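Local coordinates for protein translation initiation factor eIF2B subunit delta (Schizosaccharomyces pombe, PDB 5B04) that acts as a component of the eIF2B complex, which catalyses the exchange of GDP for GTP on the gamma subunit of initiation factor eIF2, at residues Ile122-Arg132 with Leu390-Gly398; Ala253-Lys264 with Cys443-Pro451. All coordinates share one frame; numbering follows the deposited sequence.

Contact 1: residues Ile122-Arg132 with Leu390-Gly398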
loop_
_atom_site.group_PDB
_atom_site.type_symbol
_atom_site.label_atom_id
_atom_site.label_comp_id
_atom_site.label_asym_id
_atom_site.label_seq_id
_atom_site.Cartn_x
_atom_site.Cartn_y
_atom_site.Cartn_z
ATOM N N ILE G 122 -13.013 -11.289 -5.535
ATOM C CA ILE G 122 -12.344 -10.248 -6.308
ATOM C C ILE G 122 -12.059 -10.718 -7.733
ATOM O O ILE G 122 -11.536 -9.963 -8.552
ATOM C CB ILE G 122 -11.028 -9.805 -5.640
ATOM C CG1 ILE G 122 -10.014 -10.947 -5.638
ATOM C CG2 ILE G 122 -11.285 -9.326 -4.220
ATOM C CD1 ILE G 122 -8.720 -10.606 -4.931
ATOM N N PHE G 123 -12.413 -11.967 -8.021
ATOM C CA PHE G 123 -12.236 -12.534 -9.353
ATOM C C PHE G 123 -13.584 -12.866 -9.988
ATOM O O PHE G 123 -13.645 -13.501 -11.040
ATOM C CB PHE G 123 -11.367 -13.792 -9.288
ATOM C CG PHE G 123 -10.135 -13.638 -8.444
ATOM C CD1 PHE G 123 -9.098 -12.815 -8.850
ATOM C CD2 PHE G 123 -10.009 -14.327 -7.248
ATOM C CE1 PHE G 123 -7.962 -12.673 -8.075
ATOM C CE2 PHE G 123 -8.874 -14.191 -6.468
ATOM C CZ PHE G 123 -7.849 -13.364 -6.882
ATOM N N SER G 124 -14.659 -12.426 -9.342
ATOM C CA SER G 124 -16.015 -12.779 -9.754
ATOM C C SER G 124 -16.431 -12.153 -11.084
ATOM O O SER G 124 -17.320 -12.666 -11.765
ATOM C CB SER G 124 -17.014 -12.373 -8.668
ATOM O OG SER G 124 -16.915 -10.989 -8.376
ATOM N N HIS G 125 -15.790 -11.050 -11.451
ATOM C CA HIS G 125 -16.182 -10.299 -12.640
ATOM C C HIS G 125 -15.473 -10.778 -13.905
ATOM O O HIS G 125 -15.912 -10.486 -15.017
ATOM C CB HIS G 125 -15.913 -8.809 -12.433
ATOM C CG HIS G 125 -14.494 -8.497 -12.075
ATOM N ND1 HIS G 125 -14.053 -8.427 -10.772
ATOM C CD2 HIS G 125 -13.415 -8.241 -12.852
ATOM C CE1 HIS G 125 -12.764 -8.138 -10.760
ATOM N NE2 HIS G 125 -12.352 -8.020 -12.009
ATOM N N LEU G 126 -14.378 -11.509 -13.731
ATOM C CA LEU G 126 -13.589 -11.972 -14.866
ATOM C C LEU G 126 -14.328 -13.048 -15.662
ATOM O O LEU G 126 -14.795 -14.041 -15.102
ATOM C CB LEU G 126 -12.233 -12.494 -14.388
ATOM C CG LEU G 126 -11.366 -11.464 -13.660
ATOM C CD1 LEU G 126 -10.080 -12.091 -13.145
ATOM C CD2 LEU G 126 -11.061 -10.284 -14.569
ATOM N N ASP G 127 -14.425 -12.833 -16.972
ATOM C CA ASP G 127 -15.180 -13.713 -17.861
ATOM C C ASP G 127 -14.601 -15.124 -17.907
ATOM O O ASP G 127 -13.513 -15.344 -18.440
ATOM C CB ASP G 127 -15.220 -13.123 -19.273
ATOM C CG ASP G 127 -15.317 -11.609 -19.270
ATOM O OD1 ASP G 127 -16.043 -11.059 -18.415
ATOM O OD2 ASP G 127 -14.664 -10.969 -20.120
ATOM N N TRP G 128 -15.343 -16.079 -17.355
ATOM C CA TRP G 128 -14.881 -17.459 -17.265
ATOM C C TRP G 128 -15.542 -18.358 -18.306
ATOM O O TRP G 128 -15.138 -19.507 -18.490
ATOM C CB TRP G 128 -15.140 -18.012 -15.864
ATOM C CG TRP G 128 -16.584 -17.964 -15.469
ATOM C CD1 TRP G 128 -17.237 -16.920 -14.881
ATOM C CD2 TRP G 128 -17.556 -19.002 -15.639
ATOM N NE1 TRP G 128 -18.556 -17.245 -14.672
ATOM C CE2 TRP G 128 -18.777 -18.518 -15.128
ATOM C CE3 TRP G 128 -17.512 -20.295 -16.171
ATOM C CZ2 TRP G 128 -19.943 -19.281 -15.135
ATOM C CZ3 TRP G 128 -18.671 -21.050 -16.177
ATOM C CH2 TRP G 128 -19.869 -20.541 -15.662
ATOM N N ARG G 129 -16.559 -17.834 -18.984
ATOM C CA ARG G 129 -17.284 -18.605 -19.988
ATOM C C ARG G 129 -16.446 -18.837 -21.240
ATOM O O ARG G 129 -15.907 -17.896 -21.824
ATOM C CB ARG G 129 -18.591 -17.906 -20.359
ATOM C CG ARG G 129 -19.632 -17.919 -19.254
ATOM C CD ARG G 129 -20.905 -17.213 -19.686
ATOM N NE ARG G 129 -21.938 -17.280 -18.657
ATOM C CZ ARG G 129 -22.021 -16.446 -17.626
ATOM N NH1 ARG G 129 -21.127 -15.476 -17.482
ATOM N NH2 ARG G 129 -22.995 -16.582 -16.736
ATOM N N ARG G 130 -16.340 -20.098 -21.645
ATOM C CA ARG G 130 -15.582 -20.467 -22.835
ATOM C C ARG G 130 -16.375 -21.428 -23.715
ATOM O O ARG G 130 -17.333 -22.054 -23.264
ATOM C CB ARG G 130 -14.246 -21.109 -22.449
ATOM C CG ARG G 130 -13.313 -20.217 -21.647
ATOM C CD ARG G 130 -12.818 -19.039 -22.470
ATOM N NE ARG G 130 -11.710 -18.349 -21.815
ATOM C CZ ARG G 130 -11.857 -17.363 -20.936
ATOM N NH1 ARG G 130 -13.071 -16.945 -20.600
ATOM N NH2 ARG G 130 -10.792 -16.795 -20.390
ATOM N N ARG G 131 -15.968 -21.533 -24.975
ATOM C CA ARG G 131 -16.518 -22.535 -25.881
ATOM C C ARG G 131 -15.417 -23.473 -26.358
ATOM O O ARG G 131 -14.579 -23.096 -27.179
ATOM C CB ARG G 131 -17.352 -21.883 -26.985
ATOM C CG ARG G 131 -17.806 -22.858 -28.060
ATOM C CD ARG G 131 -19.272 -22.668 -28.420
ATOM N NE ARG G 131 -19.535 -21.360 -29.009
ATOM C CZ ARG G 131 -20.733 -20.956 -29.420
ATOM N NH1 ARG G 131 -21.781 -21.761 -29.307
ATOM N NH2 ARG G 131 -20.884 -19.747 -29.944
ATOM N N ARG G 132 -15.418 -24.695 -25.839
ATOM C CA ARG G 132 -14.378 -25.661 -26.138
ATOM C C ARG G 132 -14.585 -26.567 -27.400
ATOM O O ARG G 132 -13.667 -27.058 -28.057
ATOM C CB ARG G 132 -14.103 -26.445 -24.853
ATOM C CG ARG G 132 -13.479 -25.607 -23.745
ATOM C CD ARG G 132 -13.182 -26.443 -22.511
ATOM N NE ARG G 132 -12.648 -25.636 -21.418
ATOM C CZ ARG G 132 -12.417 -26.108 -20.197
ATOM N NH1 ARG G 132 -12.666 -27.378 -19.931
ATOM N NH2 ARG G 132 -11.932 -25.317 -19.250
ATOM N N LEU G 390 -6.109 -6.605 -11.943
ATOM C CA LEU G 390 -7.298 -7.403 -11.660
ATOM C C LEU G 390 -8.555 -6.976 -12.417
ATOM O O LEU G 390 -9.453 -7.791 -12.628
ATOM C CB LEU G 390 -7.584 -7.387 -10.157
ATOM C CG LEU G 390 -6.734 -8.356 -9.335
ATOM C CD1 LEU G 390 -7.120 -8.300 -7.870
ATOM C CD2 LEU G 390 -6.878 -9.769 -9.873
ATOM N N VAL G 391 -8.632 -5.713 -12.820
ATOM C CA VAL G 391 -9.824 -5.232 -13.515
ATOM C C VAL G 391 -9.906 -5.807 -14.932
ATOM O O VAL G 391 -10.953 -6.311 -15.343
ATOM C CB VAL G 391 -9.872 -3.685 -13.567
ATOM C CG1 VAL G 391 -8.529 -3.107 -13.992
ATOM C CG2 VAL G 391 -10.991 -3.214 -14.485
ATOM N N TYR G 392 -8.801 -5.743 -15.667
ATOM C CA TYR G 392 -8.732 -6.322 -17.003
ATOM C C TYR G 392 -7.710 -7.450 -17.045
ATOM O O TYR G 392 -6.506 -7.212 -16.958
ATOM C CB TYR G 392 -8.377 -5.259 -18.044
ATOM C CG TYR G 392 -9.522 -4.348 -18.425
ATOM C CD1 TYR G 392 -10.422 -4.712 -19.419
ATOM C CD2 TYR G 392 -9.696 -3.119 -17.802
ATOM C CE1 TYR G 392 -11.467 -3.881 -19.776
ATOM C CE2 TYR G 392 -10.740 -2.282 -18.151
ATOM C CZ TYR G 392 -11.622 -2.667 -19.140
ATOM O OH TYR G 392 -12.662 -1.837 -19.492
ATOM N N ASN G 393 -8.198 -8.677 -17.179
ATOM C CA ASN G 393 -7.326 -9.840 -17.259
ATOM C C ASN G 393 -8.037 -10.999 -17.948
ATOM O O ASN G 393 -9.184 -10.866 -18.374
ATOM C CB ASN G 393 -6.855 -10.254 -15.862
ATOM C CG ASN G 393 -5.484 -10.904 -15.877
ATOM O OD1 ASN G 393 -5.181 -11.720 -16.747
ATOM N ND2 ASN G 393 -4.647 -10.540 -14.913
ATOM N N GLU G 394 -7.354 -12.132 -18.059
ATOM C CA GLU G 394 -7.930 -13.305 -18.705
ATOM C C GLU G 394 -7.755 -14.546 -17.841
ATOM O O GLU G 394 -6.634 -14.929 -17.506
ATOM C CB GLU G 394 -7.299 -13.524 -20.081
ATOM C CG GLU G 394 -7.956 -14.625 -20.895
ATOM C CD GLU G 394 -7.291 -14.830 -22.242
ATOM O OE1 GLU G 394 -6.751 -13.850 -22.796
ATOM O OE2 GLU G 394 -7.310 -15.973 -22.747
ATOM N N LEU G 395 -8.871 -15.171 -17.482
ATOM C CA LEU G 395 -8.842 -16.359 -16.641
ATOM C C LEU G 395 -8.371 -17.591 -17.400
ATOM O O LEU G 395 -8.847 -17.880 -18.498
ATOM C CB LEU G 395 -10.223 -16.627 -16.041
ATOM C CG LEU G 395 -10.662 -15.691 -14.917
ATOM C CD1 LEU G 395 -11.978 -16.155 -14.313
ATOM C CD2 LEU G 395 -9.582 -15.610 -13.859
ATOM N N ALA G 396 -7.427 -18.309 -16.803
ATOM C CA ALA G 396 -6.999 -19.601 -17.318
ATOM C C ALA G 396 -7.667 -20.700 -16.499
ATOM O O ALA G 396 -7.927 -20.507 -15.310
ATOM C CB ALA G 396 -5.482 -19.727 -17.266
ATOM N N PRO G 397 -7.963 -21.847 -17.134
ATOM C CA PRO G 397 -8.598 -22.987 -16.461
ATOM C C PRO G 397 -7.918 -23.353 -15.144
ATOM O O PRO G 397 -6.702 -23.540 -15.108
ATOM C CB PRO G 397 -8.450 -24.115 -17.482
ATOM C CG PRO G 397 -8.466 -23.417 -18.793
ATOM C CD PRO G 397 -7.757 -22.107 -18.571
ATOM N N GLY G 398 -8.704 -23.443 -14.076
ATOM C CA GLY G 398 -8.174 -23.738 -12.757
ATOM C C GLY G 398 -7.600 -25.136 -12.652
ATOM O O GLY G 398 -6.763 -25.409 -11.792
#
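Leu126 and Leu395 form the apolar centre of a contact that lays the irregular N-terminal chain 122-132 against the short, weakly bonded edge strand 395-396 of a small antiparallel sheet. That strand pairs with strand 425-435, through backbone hydrogen bonds of Glu394 with Lys431 and of Ala396 with Ser429, and the N-terminal chain covers it by side-chain packing. The two leucines cross at about a right angle: Leu126 CB rests 3.6 Å from Leu395 CG, and Leu126 CD1 meets Leu395 CD2 at the same distance. The second branch of Leu126, CD2, turns to the preceding loop, where it lies 3.5 Å from Leu390 O. This carbonyl is also the anchor point of the polar contact. His125 NE2 donates to Leu390 O at 3.0 Å along a nearly straight N-H line (166°), with the oxygen in the imidazole plane but the donor raised above the carbonyl plane. A chi1 of 56° puts His125 CG between its own backbone N and carbonyl carbon, swinging the ring round to that oxygen. Leu390 itself points CD2 at the edge of the Phe123 ring, 3.6 Å from Phe123 CE1, while Ile122 CG1 covers one face of the same ring. Ile122, Phe123 and Leu390 also pack on a neighbouring eIF2B beta subunit, placing this end of the contact at a subunit interface. At the other end, the bent chain of Arg130 directs NH1 to two carbonyls of its own segment, Asp127 O and Arg129 O, fixing the rotation of the guanidinium. Its charge lies near Glu394, short of a salt bridge; the Glu394 carboxylate is salt-bridged to Arg205. Beyond it the extended Arg132 slides past Pro397, Arg132 NH2 reaching 4.0 Å from Pro397 CG.

Contact 2: residues Ala253-Lys264 with Cys443-Pro451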
loop_
_atom_site.group_PDB
_atom_site.type_symbol
_atom_site.label_atom_id
_atom_site.label_comp_id
_atom_site.label_asym_id
_atom_site.label_seq_id
_atom_site.Cartn_x
_atom_site.Cartn_y
_atom_site.Cartn_z
ATOM N N ALA G 253 7.689 -3.710 -38.773
ATOM C CA ALA G 253 7.901 -3.086 -37.471
ATOM C C ALA G 253 8.708 -3.992 -36.549
ATOM O O ALA G 253 9.615 -3.533 -35.855
ATOM C CB ALA G 253 6.568 -2.733 -36.833
ATOM N N GLY G 254 8.372 -5.278 -36.551
ATOM C CA GLY G 254 9.078 -6.256 -35.745
ATOM C C GLY G 254 10.559 -6.289 -36.068
ATOM O O GLY G 254 11.398 -6.305 -35.169
ATOM N N GLN G 255 10.875 -6.288 -37.360
ATOM C CA GLN G 255 12.260 -6.289 -37.817
ATOM C C GLN G 255 12.987 -5.023 -37.374
ATOM O O GLN G 255 14.181 -5.057 -37.073
ATOM C CB GLN G 255 12.317 -6.427 -39.339
ATOM C CG GLN G 255 11.691 -7.708 -39.864
ATOM C CD GLN G 255 11.472 -7.678 -41.364
ATOM O OE1 GLN G 255 11.651 -6.645 -42.008
ATOM N NE2 GLN G 255 11.081 -8.815 -41.927
ATOM N N VAL G 256 12.261 -3.910 -37.339
ATOM C CA VAL G 256 12.818 -2.644 -36.874
ATOM C C VAL G 256 13.143 -2.721 -35.389
ATOM O O VAL G 256 14.233 -2.341 -34.959
ATOM C CB VAL G 256 11.852 -1.469 -37.121
ATOM C CG1 VAL G 256 12.416 -0.185 -36.532
ATOM C CG2 VAL G 256 11.579 -1.306 -38.605
ATOM N N ILE G 257 12.183 -3.218 -34.614
ATOM C CA ILE G 257 12.355 -3.395 -33.177
ATOM C C ILE G 257 13.558 -4.282 -32.878
ATOM O O ILE G 257 14.357 -3.979 -31.993
ATOM C CB ILE G 257 11.101 -4.015 -32.530
ATOM C CG1 ILE G 257 9.896 -3.092 -32.707
ATOM C CG2 ILE G 257 11.341 -4.297 -31.052
ATOM C CD1 ILE G 257 8.615 -3.647 -32.126
ATOM N N VAL G 258 13.682 -5.371 -33.631
ATOM C CA VAL G 258 14.771 -6.321 -33.428
ATOM C C VAL G 258 16.149 -5.662 -33.536
ATOM O O VAL G 258 16.988 -5.843 -32.656
ATOM C CB VAL G 258 14.685 -7.495 -34.426
ATOM C CG1 VAL G 258 15.973 -8.297 -34.409
ATOM C CG2 VAL G 258 13.505 -8.397 -34.091
ATOM N N GLN G 259 16.375 -4.891 -34.598
ATOM C CA GLN G 259 17.681 -4.272 -34.813
ATOM C C GLN G 259 17.902 -3.102 -33.862
ATOM O O GLN G 259 19.036 -2.809 -33.469
ATOM C CB GLN G 259 17.852 -3.823 -36.273
ATOM C CG GLN G 259 17.219 -2.494 -36.695
ATOM C CD GLN G 259 17.257 -2.315 -38.209
ATOM O OE1 GLN G 259 17.376 -3.289 -38.950
ATOM N NE2 GLN G 259 17.190 -1.069 -38.669
ATOM N N ALA G 260 16.811 -2.446 -33.483
ATOM C CA ALA G 260 16.861 -1.383 -32.493
ATOM C C ALA G 260 17.268 -1.949 -31.137
ATOM O O ALA G 260 18.060 -1.346 -30.413
ATOM C CB ALA G 260 15.516 -0.684 -32.405
ATOM N N ALA G 261 16.725 -3.115 -30.808
ATOM C CA ALA G 261 17.005 -3.761 -29.532
ATOM C C ALA G 261 18.366 -4.453 -29.525
ATOM O O ALA G 261 19.063 -4.453 -28.510
ATOM C CB ALA G 261 15.907 -4.758 -29.198
ATOM N N THR G 262 18.735 -5.040 -30.660
ATOM C CA THR G 262 19.973 -5.808 -30.769
ATOM C C THR G 262 21.210 -4.950 -30.516
ATOM O O THR G 262 22.173 -5.400 -29.898
ATOM C CB THR G 262 20.099 -6.469 -32.158
ATOM O OG1 THR G 262 18.938 -7.268 -32.413
ATOM C CG2 THR G 262 21.339 -7.348 -32.228
ATOM N N GLU G 263 21.175 -3.707 -30.985
ATOM C CA GLU G 263 22.323 -2.818 -30.846
ATOM C C GLU G 263 22.494 -2.321 -29.414
ATOM O O GLU G 263 23.487 -1.670 -29.089
ATOM C CB GLU G 263 22.200 -1.635 -31.807
ATOM C CG GLU G 263 22.264 -2.036 -33.273
ATOM C CD GLU G 263 23.543 -2.779 -33.619
ATOM O OE1 GLU G 263 24.618 -2.388 -33.113
ATOM O OE2 GLU G 263 23.474 -3.758 -34.391
ATOM N N LYS G 264 21.525 -2.630 -28.558
ATOM C CA LYS G 264 21.643 -2.325 -27.139
ATOM C C LYS G 264 22.358 -3.457 -26.412
ATOM O O LYS G 264 22.779 -3.305 -25.267
ATOM C CB LYS G 264 20.267 -2.073 -26.520
ATOM C CG LYS G 264 19.803 -0.633 -26.643
ATOM C CD LYS G 264 20.836 0.310 -26.047
ATOM C CE LYS G 264 20.407 1.760 -26.168
ATOM N NZ LYS G 264 21.363 2.675 -25.484
ATOM N N CYS G 443 10.944 1.681 -23.730
ATOM C CA CYS G 443 10.044 0.968 -24.625
ATOM C C CYS G 443 10.590 0.989 -26.049
ATOM O O CYS G 443 10.790 2.056 -26.628
ATOM C CB CYS G 443 8.643 1.579 -24.588
ATOM S SG CYS G 443 7.482 0.828 -25.753
ATOM N N VAL G 444 10.832 -0.191 -26.607
ATOM C CA VAL G 444 11.380 -0.293 -27.954
ATOM C C VAL G 444 10.310 -0.688 -28.966
ATOM O O VAL G 444 9.899 -1.848 -29.032
ATOM C CB VAL G 444 12.534 -1.311 -28.020
ATOM C CG1 VAL G 444 13.058 -1.427 -29.444
ATOM C CG2 VAL G 444 13.649 -0.908 -27.071
ATOM N N CYS G 445 9.859 0.287 -29.747
ATOM C CA CYS G 445 8.928 0.033 -30.838
ATOM C C CYS G 445 9.596 0.372 -32.164
ATOM O O CYS G 445 10.807 0.585 -32.214
ATOM C CB CYS G 445 7.641 0.841 -30.656
ATOM S SG CYS G 445 7.892 2.617 -30.469
ATOM N N GLU G 446 8.814 0.421 -33.239
ATOM C CA GLU G 446 9.369 0.751 -34.547
ATOM C C GLU G 446 9.560 2.259 -34.696
ATOM O O GLU G 446 10.122 2.727 -35.686
ATOM C CB GLU G 446 8.482 0.214 -35.673
ATOM C CG GLU G 446 7.126 0.886 -35.793
ATOM C CD GLU G 446 6.068 0.222 -34.939
ATOM O OE1 GLU G 446 6.307 0.031 -33.729
ATOM O OE2 GLU G 446 4.995 -0.116 -35.483
ATOM N N MET G 447 9.088 3.014 -33.709
ATOM C CA MET G 447 9.336 4.449 -33.666
ATOM C C MET G 447 10.682 4.710 -33.002
ATOM O O MET G 447 11.181 5.835 -32.998
ATOM C CB MET G 447 8.221 5.180 -32.917
ATOM C CG MET G 447 6.822 4.665 -33.209
ATOM S SD MET G 447 6.458 4.554 -34.969
ATOM C CE MET G 447 4.718 4.131 -34.925
ATOM N N GLY G 448 11.265 3.657 -32.437
ATOM C CA GLY G 448 12.559 3.750 -31.788
ATOM C C GLY G 448 12.485 3.518 -30.292
ATOM O O GLY G 448 11.480 3.028 -29.776
ATOM N N LEU G 449 13.559 3.871 -29.593
ATOM C CA LEU G 449 13.607 3.744 -28.143
ATOM C C LEU G 449 13.024 4.985 -27.484
ATOM O O LEU G 449 13.592 6.072 -27.576
ATOM C CB LEU G 449 15.042 3.513 -27.660
ATOM C CG LEU G 449 15.623 2.103 -27.795
ATOM C CD1 LEU G 449 15.935 1.749 -29.244
ATOM C CD2 LEU G 449 16.860 1.956 -26.926
ATOM N N LEU G 450 11.885 4.815 -26.822
ATOM C CA LEU G 450 11.177 5.929 -26.208
ATOM C C LEU G 450 10.854 5.631 -24.751
ATOM O O LEU G 450 10.789 4.466 -24.355
ATOM C CB LEU G 450 9.885 6.224 -26.973
ATOM C CG LEU G 450 9.950 6.172 -28.500
ATOM C CD1 LEU G 450 8.553 6.227 -29.091
ATOM C CD2 LEU G 450 10.810 7.302 -29.042
ATOM N N PRO G 451 10.659 6.681 -23.940
ATOM C CA PRO G 451 10.099 6.440 -22.608
ATOM C C PRO G 451 8.699 5.858 -22.744
ATOM O O PRO G 451 7.925 6.338 -23.570
ATOM C CB PRO G 451 10.073 7.833 -21.971
ATOM C CG PRO G 451 10.124 8.786 -23.121
ATOM C CD PRO G 451 10.954 8.106 -24.166
#
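Ile257, on helix 231-262, packs against Val444 and the chain just after it in a helix-on-sheet contact at one edge of the Rossmann-like mixed sheet, where strands 442-445 and 448-450 make a beta hairpin closed by a type I turn from Cys445 to Gly448. The short helix and strand segments approach to 7.7 Å between axes, their directions 136° apart. The isoleucine divides at CB into two arms. Its CG2, anti to the backbone N, runs along Val444 in the opposite sense and comes 3.7 Å from Val444 CG1. The other arm begins at Ile257 CG1, which lies 3.5 Å from the carbonyl carbon Cys445 C. It ends at Ile257 CD1, which lies against Val444 O, at 3.8 Å, and Cys445 CA. The side chain thus spans the junction of strand and turn, with Cys375 and Glu377 of the chain beside it also in touch. An alanine here would remove both arms, and is likely to open a gap over Val444 and leave the peptide after Cys445 without its apolar cover. One helical turn on, Ala260 CB rests on both Val444 CG1 and Leu449 CD1, a small side chain consistent with the close approach of the helix here. Towards the start of the segment, Glu446 folds back along Ala253, so that its carboxylate oxygen OE2 lies 3.3 Å from Ala253 CB; that oxygen is hydrogen-bonded to Ser378. At the far end Lys264 bends at chi2 and lays its methylenes across Leu449, while NZ bonds to the backbone of another protein chain, which also packs an aromatic side chain on Leu449. The closest touch of this pair is Lys264 CE to Leu449 CD2, 3.6 Å.

In the fold
The two contacts lie on opposite sides of the chain's centre, their own centres 33 Å apart and their nearest atoms about 18 Å apart. Their segments alternate along the chain: 122-132, 253-264, 390-398, then 443-451. They share neither helix nor sheet. Contact 1 borders the small antiparallel sheet at strand 395-396, whereas contact 2 ties the last turns of helix 231-262 to the hairpin edge of the seven-stranded mixed sheet. Each therefore joins a different sheet to a part of the chain remote in sequence. Both also border other chains, contact 1 touching two beta subunits and contact 2 another protein, which links the fold to its multisubunit assembly.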